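Local coordinates for putative carbohydrate binding protein (Pseudomonas aeruginosa, PDB 3QEC) that is of uncertain function but probably binds carbohydrates such as heparin, and may take part in carbohydrate transport and biofilm formation, at residues Asp9-Tyr15 and Pro51-Met56; Gln40-Thr45 and Ser113-Trp117; Phe63-Ala69 and Thr127-Thr133. All blocks are in the same frame, centred on the assembly; numbering follows the deposited sequence. Where two conformers were deposited one is given.

Contact 1: residues Asp9-Tyr15 and Pro51-Met56; sequences DFPEHEY and PATSYM
The side chain of T53 is turned so that OG1 stands between its own backbone N and carbonyl carbon (chi1 62°), while Y15 carries its ring beside its backbone N; together these torsions bring the threonine across the phenol. OG1 donates to Y15 OH at 2.9 Å, and the methyl CG2 sits over the ring in a CH-pi contact, 3.7 Å from the ring centroid. On the opposite face lies the CZ end of F10. The phenol passes its proton on to a water, which meets it at the ring edge and donates in turn to P51 O, so two bonds hold the hydroxyl, one given and one received. E14, extended beyond CG, reaches the next residue. Its OE1 takes S54 N on the syn lone pair at 2.8 Å, almost straight (172°), and OE2 accepts S54 OG at 2.9 Å.

This is the N-terminus of helix 54-63, reached from strand 46-51 through an inverse gamma turn centred on A52. T53 is its N-cap, with OG1 accepting a weak bond from the backbone N of M56, a selenomethionine, while the carboxylate of E14, reaching over from helix 12-16, serves the first turn from outside and may be favoured by the helix dipole.

One residue further on, Y55 supplies the apolar side. The edge of F10 points at its face in a T-shaped pair, centroids 5.5 Å apart and planes at 77°. P11, the N-cap residue of helix 12-16, lays CD against Y55 CB at 3.5 Å, and the hydroxyl of Y55 reaches beyond both segments to the backbone N of D81.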
ATOM      1  N   ASP A   9     -15.746  -2.954 -13.826  1.00 68.48           N
ATOM      2  CA  ASP A   9     -15.071  -2.609 -15.081  1.00 68.42           C
ATOM      3  C   ASP A   9     -14.111  -1.438 -14.832  1.00 70.32           C
ATOM      4  O   ASP A   9     -14.416  -0.562 -14.007  1.00 69.01           O
ATOM      5  CB  ASP A   9     -16.089  -2.235 -16.178  1.00 71.59           C
ATOM      6  CG  ASP A   9     -17.011  -3.345 -16.658  1.00 88.16           C
ATOM      7  OD1 ASP A   9     -16.593  -4.536 -16.623  1.00 88.82           O
ATOM      8  OD2 ASP A   9     -18.120  -3.022 -17.141  1.00 97.09           O
ATOM      9  N   PHE A  10     -12.948  -1.440 -15.506  1.00 65.76           N
ATOM     10  CA  PHE A  10     -11.952  -0.372 -15.381  1.00 63.05           C
ATOM     11  C   PHE A  10     -12.610   0.994 -15.703  1.00 66.92           C
ATOM     12  O   PHE A  10     -13.146   1.155 -16.800  1.00 66.83           O
ATOM     13  CB  PHE A  10     -10.734  -0.646 -16.287  1.00 63.98           C
ATOM     14  CG  PHE A  10      -9.604   0.341 -16.106  1.00 62.84           C
ATOM     15  CD1 PHE A  10      -8.707   0.209 -15.052  1.00 63.39           C
ATOM     16  CD2 PHE A  10      -9.435   1.398 -16.992  1.00 63.34           C
ATOM     17  CE1 PHE A  10      -7.659   1.109 -14.896  1.00 63.07           C
ATOM     18  CE2 PHE A  10      -8.388   2.301 -16.833  1.00 64.47           C
ATOM     19  CZ  PHE A  10      -7.502   2.146 -15.792  1.00 62.05           C
ATOM     20  N   PRO A  11     -12.653   1.940 -14.723  1.00 63.75           N
ATOM     21  CA  PRO A  11     -13.337   3.229 -14.955  1.00 63.36           C
ATOM     22  C   PRO A  11     -12.424   4.293 -15.575  1.00 68.44           C
ATOM     23  O   PRO A  11     -11.751   5.049 -14.865  1.00 68.45           O
ATOM     24  CB  PRO A  11     -13.789   3.629 -13.545  1.00 64.03           C
ATOM     25  CG  PRO A  11     -12.817   2.956 -12.619  1.00 67.13           C
ATOM     26  CD  PRO A  11     -12.100   1.872 -13.354  1.00 63.60           C
ATOM     27  N   GLU A  12     -12.420   4.353 -16.904  1.00 66.00           N
ATOM     28  CA  GLU A  12     -11.595   5.263 -17.707  1.00 64.95           C
ATOM     29  C   GLU A  12     -11.743   6.723 -17.270  1.00 63.85           C
ATOM     30  O   GLU A  12     -10.709   7.379 -17.065  1.00 62.53           O
ATOM     31  CB  GLU A  12     -11.919   5.116 -19.201  1.00 67.92           C
ATOM     32  CG  GLU A  12     -11.524   3.761 -19.784  1.00 85.15           C
ATOM     33  CD  GLU A  12     -12.082   3.377 -21.152  1.00117.05           C
ATOM     34  OE1 GLU A  12     -12.338   4.281 -21.982  1.00106.39           O
ATOM     35  OE2 GLU A  12     -12.220   2.156 -21.407  1.00113.20           O
ATOM     36  N   HIS A  13     -13.011   7.215 -17.095  1.00 57.06           N
ATOM     37  CA  HIS A  13     -13.330   8.577 -16.687  0.50 55.13           C
ATOM     38  C   HIS A  13     -12.620   8.955 -15.351  1.00 59.11           C
ATOM     39  O   HIS A  13     -12.105  10.074 -15.208  1.00 59.70           O
ATOM     40  CB  HIS A  13     -14.867   8.725 -16.594  0.50 55.26           C
ATOM     41  CG  HIS A  13     -15.551   7.699 -15.736  0.50 57.71           C
ATOM     42  ND1 HIS A  13     -15.775   6.408 -16.187  0.50 59.58           N
ATOM     43  CD2 HIS A  13     -16.053   7.817 -14.486  0.50 58.18           C
ATOM     44  CE1 HIS A  13     -16.383   5.787 -15.193  0.50 58.68           C
ATOM     45  NE2 HIS A  13     -16.581   6.596 -14.154  0.50 58.26           N
ATOM     46  N   GLU A  14     -12.639   8.029 -14.376  1.00 55.37           N
ATOM     47  CA  GLU A  14     -12.036   8.270 -13.062  1.00 53.65           C
ATOM     48  C   GLU A  14     -10.540   8.525 -13.182  1.00 60.42           C
ATOM     49  O   GLU A  14     -10.039   9.424 -12.515  1.00 62.34           O
ATOM     50  CB  GLU A  14     -12.314   7.107 -12.113  1.00 54.06           C
ATOM     51  CG  GLU A  14     -13.737   7.114 -11.591  1.00 51.66           C
ATOM     52  CD  GLU A  14     -14.046   6.012 -10.600  1.00 64.36           C
ATOM     53  OE1 GLU A  14     -13.155   5.681  -9.788  1.00 57.13           O
ATOM     54  OE2 GLU A  14     -15.194   5.511 -10.603  1.00 61.11           O
ATOM     55  N   TYR A  15      -9.838   7.775 -14.063  1.00 55.93           N
ATOM     56  CA  TYR A  15      -8.404   7.946 -14.282  1.00 54.45           C
ATOM     57  C   TYR A  15      -8.119   9.218 -15.118  1.00 59.53           C
ATOM     58  O   TYR A  15      -7.160   9.934 -14.817  1.00 60.99           O
ATOM     59  CB  TYR A  15      -7.797   6.673 -14.916  1.00 54.84           C
ATOM     60  CG  TYR A  15      -7.621   5.568 -13.889  1.00 54.59           C
ATOM     61  CD1 TYR A  15      -6.503   5.535 -13.059  1.00 55.11           C
ATOM     62  CD2 TYR A  15      -8.626   4.626 -13.668  1.00 55.23           C
ATOM     63  CE1 TYR A  15      -6.376   4.577 -12.051  1.00 55.17           C
ATOM     64  CE2 TYR A  15      -8.507   3.656 -12.668  1.00 55.36           C
ATOM     65  CZ  TYR A  15      -7.372   3.630 -11.868  1.00 61.90           C
ATOM     66  OH  TYR A  15      -7.227   2.686 -10.877  1.00 58.22           O
ATOM     67  N   PRO A  51      -3.918   6.445  -7.770  1.00 54.06           N
ATOM     68  CA  PRO A  51      -5.236   7.098  -7.587  1.00 51.86           C
ATOM     69  C   PRO A  51      -6.255   6.237  -6.814  1.00 55.06           C
ATOM     70  O   PRO A  51      -6.332   5.029  -7.052  1.00 54.36           O
ATOM     71  CB  PRO A  51      -5.713   7.332  -9.033  1.00 53.18           C
ATOM     72  CG  PRO A  51      -4.452   7.401  -9.840  1.00 58.00           C
ATOM     73  CD  PRO A  51      -3.514   6.433  -9.200  1.00 54.67           C
ATOM     74  N   ALA A  52      -7.033   6.862  -5.882  1.00 51.68           N
ATOM     75  CA  ALA A  52      -8.059   6.175  -5.083  1.00 52.04           C
ATOM     76  C   ALA A  52      -9.366   6.057  -5.891  1.00 59.83           C
ATOM     77  O   ALA A  52     -10.274   6.870  -5.722  1.00 61.26           O
ATOM     78  CB  ALA A  52      -8.298   6.917  -3.769  1.00 51.68           C
ATOM     79  N   THR A  53      -9.441   5.069  -6.792  1.00 56.04           N
ATOM     80  CA  THR A  53     -10.596   4.880  -7.677  1.00 55.31           C
ATOM     81  C   THR A  53     -11.549   3.817  -7.143  1.00 60.36           C
ATOM     82  O   THR A  53     -11.186   3.035  -6.252  1.00 61.02           O
ATOM     83  CB  THR A  53     -10.129   4.514  -9.105  1.00 58.93           C
ATOM     84  OG1 THR A  53      -9.404   3.284  -9.078  1.00 58.37           O
ATOM     85  CG2 THR A  53      -9.307   5.626  -9.766  1.00 52.17           C
ATOM     86  N   SER A  54     -12.776   3.772  -7.707  1.00 57.08           N
ATOM     87  CA  SER A  54     -13.792   2.787  -7.326  1.00 57.40           C
ATOM     88  C   SER A  54     -13.295   1.344  -7.629  1.00 61.53           C
ATOM     89  O   SER A  54     -13.656   0.404  -6.918  1.00 62.23           O
ATOM     90  CB  SER A  54     -15.111   3.080  -8.032  1.00 60.11           C
ATOM     91  OG  SER A  54     -15.007   2.903  -9.434  1.00 66.03           O
ATOM     92  N   TYR A  55     -12.420   1.214  -8.650  1.00 57.55           N
ATOM     93  CA  TYR A  55     -11.757  -0.007  -9.118  1.00 57.04           C
ATOM     94  C   TYR A  55     -10.824  -0.563  -8.015  1.00 58.52           C
ATOM     95  O   TYR A  55     -10.999  -1.707  -7.597  1.00 58.21           O
ATOM     96  CB  TYR A  55     -10.969   0.296 -10.431  1.00 57.04           C
ATOM     97  CG  TYR A  55     -10.336  -0.906 -11.104  1.00 58.68           C
ATOM     98  CD1 TYR A  55     -11.121  -1.886 -11.713  1.00 62.07           C
ATOM     99  CD2 TYR A  55      -8.952  -1.050 -11.167  1.00 58.31           C
ATOM    100  CE1 TYR A  55     -10.541  -2.994 -12.340  1.00 63.44           C
ATOM    101  CE2 TYR A  55      -8.362  -2.167 -11.763  1.00 59.30           C
ATOM    102  CZ  TYR A  55      -9.159  -3.135 -12.353  1.00 66.59           C
ATOM    103  OH  TYR A  55      -8.577  -4.225 -12.960  1.00 65.78           O
HETATM  104  N   MSE A  56      -9.867   0.263  -7.519  1.00 53.23           N
HETATM  105  CA  MSE A  56      -8.916  -0.159  -6.478  1.00 51.60           C
HETATM  106  C   MSE A  56      -9.557  -0.221  -5.061  1.00 58.69           C
HETATM  107  O   MSE A  56      -9.056  -0.968  -4.216  1.00 60.57           O
HETATM  108  CB  MSE A  56      -7.658   0.706  -6.486  1.00 51.70           C
HETATM  109  CG  MSE A  56      -6.799   0.496  -7.755  1.00 56.56           C
HETATM  110 SE   MSE A  56      -6.513  -1.387  -8.217  0.75 63.01          SE
HETATM  111  CE  MSE A  56      -5.181  -1.835  -6.857  1.00 58.78           C
TER
HETATM  112  O   HOH W   1      -5.299   3.310  -9.098  1.00 58.18           O

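Contact 2: residues Gln40-Thr45 and Ser113-Trp117; sequences QKGTNT and SELTW. With PEG (di(hydroxyethyl)ether), chain F.
Packing between two beta-sheets is illustrated here: Q40, in strand 39-41 of the mixed sheet, and the turn that follows the strand face W117 and L115 on strand 107-120 of the antiparallel sheet. The side chains of Q40 and W117 run antiparallel alongside one another. With its CG anti to the backbone N (chi1 177°), Q40 lays that carbon over one face of the indole, 3.8 Å from the centroid of the six-membered ring and 19° off its normal. The bend at chi2 (67°) then carries the amide on toward K41 O, which NE2 meets at 3.3 Å.

L115 fills the middle of the contact. Both of its methyls reach G42 CA, and CD2 also lies 3.5 Å from Q40 O. At the far end T45 brings its methyl CG2 to within 3.4 Å of S113 OG, a hydroxyl whose hydrogen-bonding partner is K46 O.

T45 OG1 faces a molecule of di(hydroxyethyl)ether, probably left from the crystallisation liquor. PEG O1 donates to OG1 at 2.7 Å, and the ether O2 accepts from T116 N at 3.2 Å, so the ligand spans the two segments beside L115. The segments themselves therefore meet by van der Waals and CH-pi packing, while the glycol adds polar links through T45 OG1 and T116 N.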
ATOM      1  N   GLN A  40       7.925  -4.616  14.037  1.00 68.90           N
ATOM      2  CA  GLN A  40       8.780  -5.024  12.927  1.00 69.09           C
ATOM      3  C   GLN A  40       8.768  -3.937  11.847  1.00 70.88           C
ATOM      4  O   GLN A  40       7.749  -3.736  11.194  1.00 70.19           O
ATOM      5  CB  GLN A  40       8.331  -6.391  12.371  1.00 70.63           C
ATOM      6  CG  GLN A  40       9.130  -6.874  11.151  1.00 91.05           C
ATOM      7  CD  GLN A  40      10.571  -7.214  11.454  1.00108.78           C
ATOM      8  OE1 GLN A  40      10.882  -7.965  12.385  1.00106.04           O
ATOM      9  NE2 GLN A  40      11.480  -6.676  10.653  1.00 96.56           N
ATOM     10  N   LYS A  41       9.887  -3.221  11.687  1.00 67.21           N
ATOM     11  CA  LYS A  41      10.046  -2.165  10.675  1.00 65.53           C
ATOM     12  C   LYS A  41      10.179  -2.791   9.285  1.00 70.25           C
ATOM     13  O   LYS A  41      10.796  -3.853   9.145  1.00 71.72           O
ATOM     14  CB  LYS A  41      11.277  -1.277  10.976  1.00 67.38           C
ATOM     15  CG  LYS A  41      11.106  -0.401  12.213  1.00 76.85           C
ATOM     16  CD  LYS A  41      12.274   0.552  12.385  1.00 90.55           C
ATOM     17  CE  LYS A  41      12.250   1.296  13.701  1.00103.80           C
ATOM     18  NZ  LYS A  41      13.490   2.101  13.897  1.00118.24           N
ATOM     19  N   GLY A  42       9.601  -2.142   8.283  1.00 65.10           N
ATOM     20  CA  GLY A  42       9.681  -2.607   6.904  1.00 65.10           C
ATOM     21  C   GLY A  42      10.853  -1.984   6.182  1.00 71.62           C
ATOM     22  O   GLY A  42      10.730  -0.882   5.648  1.00 71.35           O
ATOM     23  N   THR A  43      12.005  -2.669   6.188  1.00 69.62           N
ATOM     24  CA  THR A  43      13.233  -2.173   5.577  1.00 70.55           C
ATOM     25  C   THR A  43      13.380  -2.700   4.147  1.00 75.25           C
ATOM     26  O   THR A  43      13.033  -3.851   3.888  1.00 75.87           O
ATOM     27  CB  THR A  43      14.440  -2.538   6.447  1.00 77.25           C
ATOM     28  OG1 THR A  43      14.612  -3.957   6.449  1.00 78.00           O
ATOM     29  CG2 THR A  43      14.308  -2.022   7.877  1.00 72.32           C
ATOM     30  N   ASN A  44      13.881  -1.848   3.218  1.00 70.93           N
ATOM     31  CA  ASN A  44      14.099  -2.152   1.795  1.00 70.74           C
ATOM     32  C   ASN A  44      12.843  -2.829   1.163  1.00 73.12           C
ATOM     33  O   ASN A  44      12.950  -3.758   0.367  1.00 73.73           O
ATOM     34  CB  ASN A  44      15.372  -2.994   1.621  1.00 71.85           C
ATOM     35  CG  ASN A  44      15.920  -3.064   0.217  1.00104.62           C
ATOM     36  OD1 ASN A  44      16.214  -4.153  -0.288  1.00102.40           O
ATOM     37  ND2 ASN A  44      16.111  -1.913  -0.433  1.00 97.65           N
ATOM     38  N   THR A  45      11.658  -2.309   1.519  1.00 67.76           N
ATOM     39  CA  THR A  45      10.337  -2.789   1.110  1.00 66.04           C
ATOM     40  C   THR A  45       9.689  -1.785   0.162  1.00 68.10           C
ATOM     41  O   THR A  45       9.741  -0.580   0.417  1.00 66.14           O
ATOM     42  CB  THR A  45       9.475  -3.028   2.372  1.00 70.69           C
ATOM     43  OG1 THR A  45      10.144  -3.982   3.202  1.00 74.66           O
ATOM     44  CG2 THR A  45       8.087  -3.538   2.057  1.00 65.07           C
ATOM     45  N   SER A 113       1.536  -1.240   0.941  1.00 54.29           N
ATOM     46  CA  SER A 113       2.742  -2.065   1.049  1.00 55.08           C
ATOM     47  C   SER A 113       2.421  -3.474   1.580  1.00 61.50           C
ATOM     48  O   SER A 113       1.301  -3.730   2.037  1.00 61.75           O
ATOM     49  CB  SER A 113       3.774  -1.396   1.950  1.00 57.37           C
ATOM     50  OG  SER A 113       5.060  -1.960   1.744  1.00 64.17           O
ATOM     51  N   GLU A 114       3.405  -4.383   1.488  1.00 59.08           N
ATOM     52  CA  GLU A 114       3.323  -5.752   1.987  1.00 60.30           C
ATOM     53  C   GLU A 114       4.586  -6.045   2.794  1.00 65.79           C
ATOM     54  O   GLU A 114       5.700  -5.948   2.280  1.00 66.18           O
ATOM     55  CB  GLU A 114       3.124  -6.761   0.844  1.00 62.43           C
ATOM     56  CG  GLU A 114       3.090  -8.216   1.292  1.00 73.30           C
ATOM     57  CD  GLU A 114       2.421  -9.213   0.361  1.00 97.22           C
ATOM     58  OE1 GLU A 114       1.826  -8.795  -0.657  1.00 95.23           O
ATOM     59  OE2 GLU A 114       2.448 -10.419   0.686  1.00 99.97           O
ATOM     60  N   LEU A 115       4.403  -6.369   4.068  1.00 62.70           N
ATOM     61  CA  LEU A 115       5.499  -6.660   4.968  1.00 62.91           C
ATOM     62  C   LEU A 115       5.215  -7.964   5.712  1.00 69.25           C
ATOM     63  O   LEU A 115       4.272  -8.047   6.499  1.00 69.95           O
ATOM     64  CB  LEU A 115       5.715  -5.469   5.929  1.00 61.55           C
ATOM     65  CG  LEU A 115       6.695  -5.639   7.084  1.00 66.21           C
ATOM     66  CD1 LEU A 115       8.122  -5.912   6.587  1.00 66.87           C
ATOM     67  CD2 LEU A 115       6.647  -4.439   7.985  1.00 67.37           C
ATOM     68  N   THR A 116       6.015  -8.994   5.419  1.00 67.18           N
ATOM     69  CA  THR A 116       5.909 -10.309   6.048  1.00 68.09           C
ATOM     70  C   THR A 116       7.288 -10.739   6.577  1.00 73.46           C
ATOM     71  O   THR A 116       8.321 -10.285   6.085  1.00 73.93           O
ATOM     72  CB  THR A 116       5.286 -11.360   5.098  1.00 73.53           C
ATOM     73  OG1 THR A 116       6.155 -11.596   3.998  1.00 77.25           O
ATOM     74  CG2 THR A 116       3.907 -10.954   4.582  1.00 65.97           C
ATOM     75  N   TRP A 117       7.290 -11.572   7.614  1.00 70.98           N
ATOM     76  CA  TRP A 117       8.497 -12.099   8.237  1.00 73.18           C
ATOM     77  C   TRP A 117       8.159 -13.441   8.898  1.00 80.24           C
ATOM     78  O   TRP A 117       6.995 -13.856   8.910  1.00 79.10           O
ATOM     79  CB  TRP A 117       9.122 -11.085   9.224  1.00 72.38           C
ATOM     80  CG  TRP A 117       8.264 -10.773  10.412  1.00 73.32           C
ATOM     81  CD1 TRP A 117       8.296 -11.392  11.630  1.00 77.38           C
ATOM     82  CD2 TRP A 117       7.174  -9.838  10.465  1.00 71.36           C
ATOM     83  NE1 TRP A 117       7.284 -10.916  12.429  1.00 75.95           N
ATOM     84  CE2 TRP A 117       6.609  -9.926  11.758  1.00 75.57           C
ATOM     85  CE3 TRP A 117       6.628  -8.919   9.547  1.00 70.73           C
ATOM     86  CZ2 TRP A 117       5.527  -9.129  12.159  1.00 73.06           C
ATOM     87  CZ3 TRP A 117       5.554  -8.139   9.944  1.00 70.66           C
ATOM     88  CH2 TRP A 117       5.012  -8.253  11.232  1.00 71.56           C
TER
HETATM   89  C1  PEG F 204       9.402  -7.143   2.770  0.80 78.35           C
HETATM   90  O1  PEG F 204      10.450  -6.664   3.622  0.80 81.18           O
HETATM   91  C2  PEG F 204       8.671  -8.366   3.277  0.80 78.40           C
HETATM   92  O2  PEG F 204       7.451  -8.567   2.568  0.80 79.75           O
HETATM   93  C3  PEG F 204       7.423  -9.667   1.617  0.80 80.64           C
HETATM   94  C4  PEG F 204       6.602  -9.356   0.364  0.80 79.55           C
HETATM   95  O4  PEG F 204       6.894  -8.060  -0.224  0.80 82.92           O

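Contact 3: residues Phe63-Ala69 and Thr127-Thr133; sequences FGNLDAA and TEGGTVT
The carboxamide of N65 is the flat group that meets T133, and its two ends are used differently. ND2 donates to T133 O at 3.1 Å, with the acceptor close to the amide plane and the amide nitrogen lying on a carbonyl lone pair. OD1 accepts T133 N at 3.0 Å from well above the plane of its C=O (49° out of it), although the N-H itself points almost straight at it (169°). One side chain thus pairs with both backbone polar groups of T133, much as another strand would. Its CG lies beside the backbone N of N65, which turns the amide back to the strand although the CB bond leads away.

The principle at work is the covering of an edge strand. Strand 125-138 is outermost in its antiparallel sheet within the chain, and the loop after helix 54-63 runs along it with a single bridge, D67 with G130. Backbone bonds flank the bridge: T131 N to L66 O at 3.0 Å, and A68 N to G129 O at 2.8 Å. G130, having no side chain, lets L66 O come within 3.4 Å of its CA.

Where the loop leaves the helix, two threonine hydroxyls add bonds to the backbone of the loop. T131 OG1 gives its proton to F63 O at 2.7 Å and accepts L66 N at 2.9 Å, bridging the turn. T133 OG1 donates to G64 O and has a further partner in S112 OG. Beyond these segments, D67 OD1 forms a salt bridge with R150 and also binds a glycerol, probably from the crystallisation liquor.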
ATOM      1  N   PHE A  63      -8.010  -7.350  -0.414  1.00 61.66           N
ATOM      2  CA  PHE A  63      -6.598  -7.737  -0.231  1.00 60.88           C
ATOM      3  C   PHE A  63      -5.653  -6.670   0.354  1.00 64.19           C
ATOM      4  O   PHE A  63      -4.463  -6.957   0.519  1.00 65.07           O
ATOM      5  CB  PHE A  63      -6.003  -8.208  -1.582  1.00 62.51           C
ATOM      6  CG  PHE A  63      -6.849  -9.213  -2.329  1.00 65.27           C
ATOM      7  CD1 PHE A  63      -6.874 -10.554  -1.943  1.00 69.99           C
ATOM      8  CD2 PHE A  63      -7.655  -8.813  -3.391  1.00 66.63           C
ATOM      9  CE1 PHE A  63      -7.686 -11.480  -2.614  1.00 71.85           C
ATOM     10  CE2 PHE A  63      -8.472  -9.736  -4.056  1.00 70.95           C
ATOM     11  CZ  PHE A  63      -8.481 -11.065  -3.665  1.00 70.64           C
ATOM     12  N   GLY A  64      -6.165  -5.493   0.675  1.00 59.49           N
ATOM     13  CA  GLY A  64      -5.355  -4.364   1.128  1.00 58.48           C
ATOM     14  C   GLY A  64      -4.887  -4.316   2.565  1.00 62.51           C
ATOM     15  O   GLY A  64      -3.861  -3.685   2.842  1.00 61.94           O
ATOM     16  N   ASN A  65      -5.648  -4.926   3.498  1.00 58.69           N
ATOM     17  CA  ASN A  65      -5.298  -4.948   4.924  1.00 58.43           C
ATOM     18  C   ASN A  65      -5.523  -6.366   5.449  1.00 64.74           C
ATOM     19  O   ASN A  65      -6.308  -6.597   6.367  1.00 66.20           O
ATOM     20  CB  ASN A  65      -6.098  -3.891   5.707  1.00 54.39           C
ATOM     21  CG  ASN A  65      -5.652  -2.470   5.446  1.00 65.31           C
ATOM     22  OD1 ASN A  65      -4.596  -2.025   5.921  1.00 55.95           O
ATOM     23  ND2 ASN A  65      -6.465  -1.716   4.702  1.00 49.24           N
ATOM     24  N   LEU A  66      -4.813  -7.322   4.842  1.00 60.78           N
ATOM     25  CA  LEU A  66      -4.992  -8.737   5.101  1.00 60.63           C
ATOM     26  C   LEU A  66      -3.717  -9.394   5.598  1.00 67.35           C
ATOM     27  O   LEU A  66      -2.680  -9.347   4.924  1.00 66.88           O
ATOM     28  CB  LEU A  66      -5.478  -9.398   3.777  1.00 60.00           C
ATOM     29  CG  LEU A  66      -5.721 -10.923   3.726  1.00 64.41           C
ATOM     30  CD1 LEU A  66      -6.736 -11.383   4.769  1.00 62.77           C
ATOM     31  CD2 LEU A  66      -6.133 -11.356   2.323  1.00 65.08           C
ATOM     32  N   ASP A  67      -3.822 -10.054   6.769  1.00 66.74           N
ATOM     33  CA  ASP A  67      -2.740 -10.836   7.382  1.00 67.68           C
ATOM     34  C   ASP A  67      -2.460 -12.060   6.506  1.00 73.84           C
ATOM     35  O   ASP A  67      -3.402 -12.646   5.965  1.00 73.19           O
ATOM     36  CB  ASP A  67      -3.117 -11.258   8.818  1.00 69.66           C
ATOM     37  CG  ASP A  67      -3.058 -10.144   9.857  1.00 83.42           C
ATOM     38  OD1 ASP A  67      -2.467  -9.083   9.564  1.00 84.62           O
ATOM     39  OD2 ASP A  67      -3.609 -10.330  10.957  1.00 90.25           O
ATOM     40  N   ALA A  68      -1.170 -12.412   6.322  1.00 72.59           N
ATOM     41  CA  ALA A  68      -0.746 -13.568   5.527  1.00 74.22           C
ATOM     42  C   ALA A  68      -1.295 -14.888   6.110  1.00 82.11           C
ATOM     43  O   ALA A  68      -1.591 -15.814   5.348  1.00 82.94           O
ATOM     44  CB  ALA A  68       0.769 -13.623   5.457  1.00 75.45           C
ATOM     45  N   ALA A  69      -1.456 -14.964   7.449  1.00 80.05           N
ATOM     46  CA  ALA A  69      -1.991 -16.163   8.114  1.00 82.72           C
ATOM     47  C   ALA A  69      -3.488 -16.351   7.840  1.00 88.26           C
ATOM     48  O   ALA A  69      -3.970 -17.489   7.824  1.00 89.35           O
ATOM     49  CB  ALA A  69      -1.755 -16.082   9.617  1.00 83.85           C
ATOM     50  N   THR A 127       4.241 -17.545   9.607  1.00 84.23           N
ATOM     51  CA  THR A 127       4.420 -16.362   8.750  1.00 81.42           C
ATOM     52  C   THR A 127       3.575 -15.251   9.374  1.00 81.74           C
ATOM     53  O   THR A 127       2.386 -15.453   9.655  1.00 80.84           O
ATOM     54  CB  THR A 127       4.122 -16.639   7.274  1.00 82.65           C
ATOM     55  OG1 THR A 127       5.046 -17.630   6.824  1.00 87.88           O
ATOM     56  CG2 THR A 127       4.268 -15.398   6.411  1.00 72.06           C
ATOM     57  N   GLU A 128       4.226 -14.121   9.675  1.00 75.76           N
ATOM     58  CA  GLU A 128       3.592 -12.981  10.327  1.00 73.35           C
ATOM     59  C   GLU A 128       3.487 -11.795   9.358  1.00 75.15           C
ATOM     60  O   GLU A 128       4.153 -11.776   8.322  1.00 73.72           O
ATOM     61  CB  GLU A 128       4.371 -12.598  11.597  1.00 75.00           C
ATOM     62  CG  GLU A 128       4.320 -13.649  12.692  1.00 82.54           C
ATOM     63  CD  GLU A 128       4.209 -13.087  14.092  1.00 89.01           C
ATOM     64  OE1 GLU A 128       3.098 -12.657  14.469  1.00 80.60           O
ATOM     65  OE2 GLU A 128       5.228 -13.077  14.816  1.00 87.16           O
ATOM     66  N   GLY A 129       2.640 -10.831   9.701  1.00 71.08           N
ATOM     67  CA  GLY A 129       2.419  -9.639   8.890  1.00 68.98           C
ATOM     68  C   GLY A 129       1.463  -9.870   7.738  1.00 71.21           C
ATOM     69  O   GLY A 129       0.670 -10.820   7.749  1.00 71.85           O
ATOM     70  N   GLY A 130       1.540  -8.985   6.754  1.00 65.09           N
ATOM     71  CA  GLY A 130       0.685  -9.015   5.575  1.00 63.37           C
ATOM     72  C   GLY A 130       0.633  -7.674   4.881  1.00 65.09           C
ATOM     73  O   GLY A 130       1.620  -6.929   4.891  1.00 65.07           O
ATOM     74  N   THR A 131      -0.520  -7.360   4.271  1.00 59.81           N
ATOM     75  CA  THR A 131      -0.715  -6.110   3.531  1.00 58.22           C
ATOM     76  C   THR A 131      -1.273  -5.026   4.447  1.00 61.82           C
ATOM     77  O   THR A 131      -1.993  -5.323   5.414  1.00 61.49           O
ATOM     78  CB  THR A 131      -1.624  -6.314   2.295  1.00 60.08           C
ATOM     79  OG1 THR A 131      -2.877  -6.854   2.712  1.00 60.12           O
ATOM     80  CG2 THR A 131      -1.005  -7.231   1.245  1.00 55.44           C
ATOM     81  N   VAL A 132      -0.914  -3.767   4.146  1.00 57.17           N
ATOM     82  CA  VAL A 132      -1.384  -2.579   4.857  1.00 56.06           C
ATOM     83  C   VAL A 132      -1.609  -1.475   3.792  1.00 59.95           C
ATOM     84  O   VAL A 132      -0.740  -1.238   2.944  1.00 59.37           O
ATOM     85  CB  VAL A 132      -0.489  -2.148   6.062  1.00 59.42           C
ATOM     86  CG1 VAL A 132       0.977  -1.931   5.658  1.00 59.57           C
ATOM     87  CG2 VAL A 132      -1.067  -0.925   6.790  1.00 57.82           C
ATOM     88  N   THR A 133      -2.818  -0.873   3.798  1.00 55.74           N
ATOM     89  CA  THR A 133      -3.248   0.143   2.831  1.00 54.41           C
ATOM     90  C   THR A 133      -4.014   1.260   3.542  1.00 58.82           C
ATOM     91  O   THR A 133      -4.933   0.986   4.319  1.00 58.13           O
ATOM     92  CB  THR A 133      -4.120  -0.533   1.742  1.00 57.15           C
ATOM     93  OG1 THR A 133      -3.389  -1.615   1.147  1.00 57.39           O
ATOM     94  CG2 THR A 133      -4.624   0.431   0.676  1.00 49.45           C
TER

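In the fold
Contacts 2 and 3 adjoin, their centres 11 Å apart, because strands 107-120 and 125-138 are neighbours in one sheet: W117 O meets E128 N and L115 O meets G130 N, each at 2.9 Å in a probable hydrogen bond. One contact joins this sheet to the mixed one, the other covers its edge. Contact 1 stands apart, about 23 Å from contact 3 and 27 Å from contact 2 between centres, and on the opposite side of the chain's centre from contact 2. Helix 54-63 nevertheless ties it to contact 3, being capped at its start in one and leading into the loop of the other. Glycols or glycerol, probably from the crystallisation liquor, lie near all three contacts.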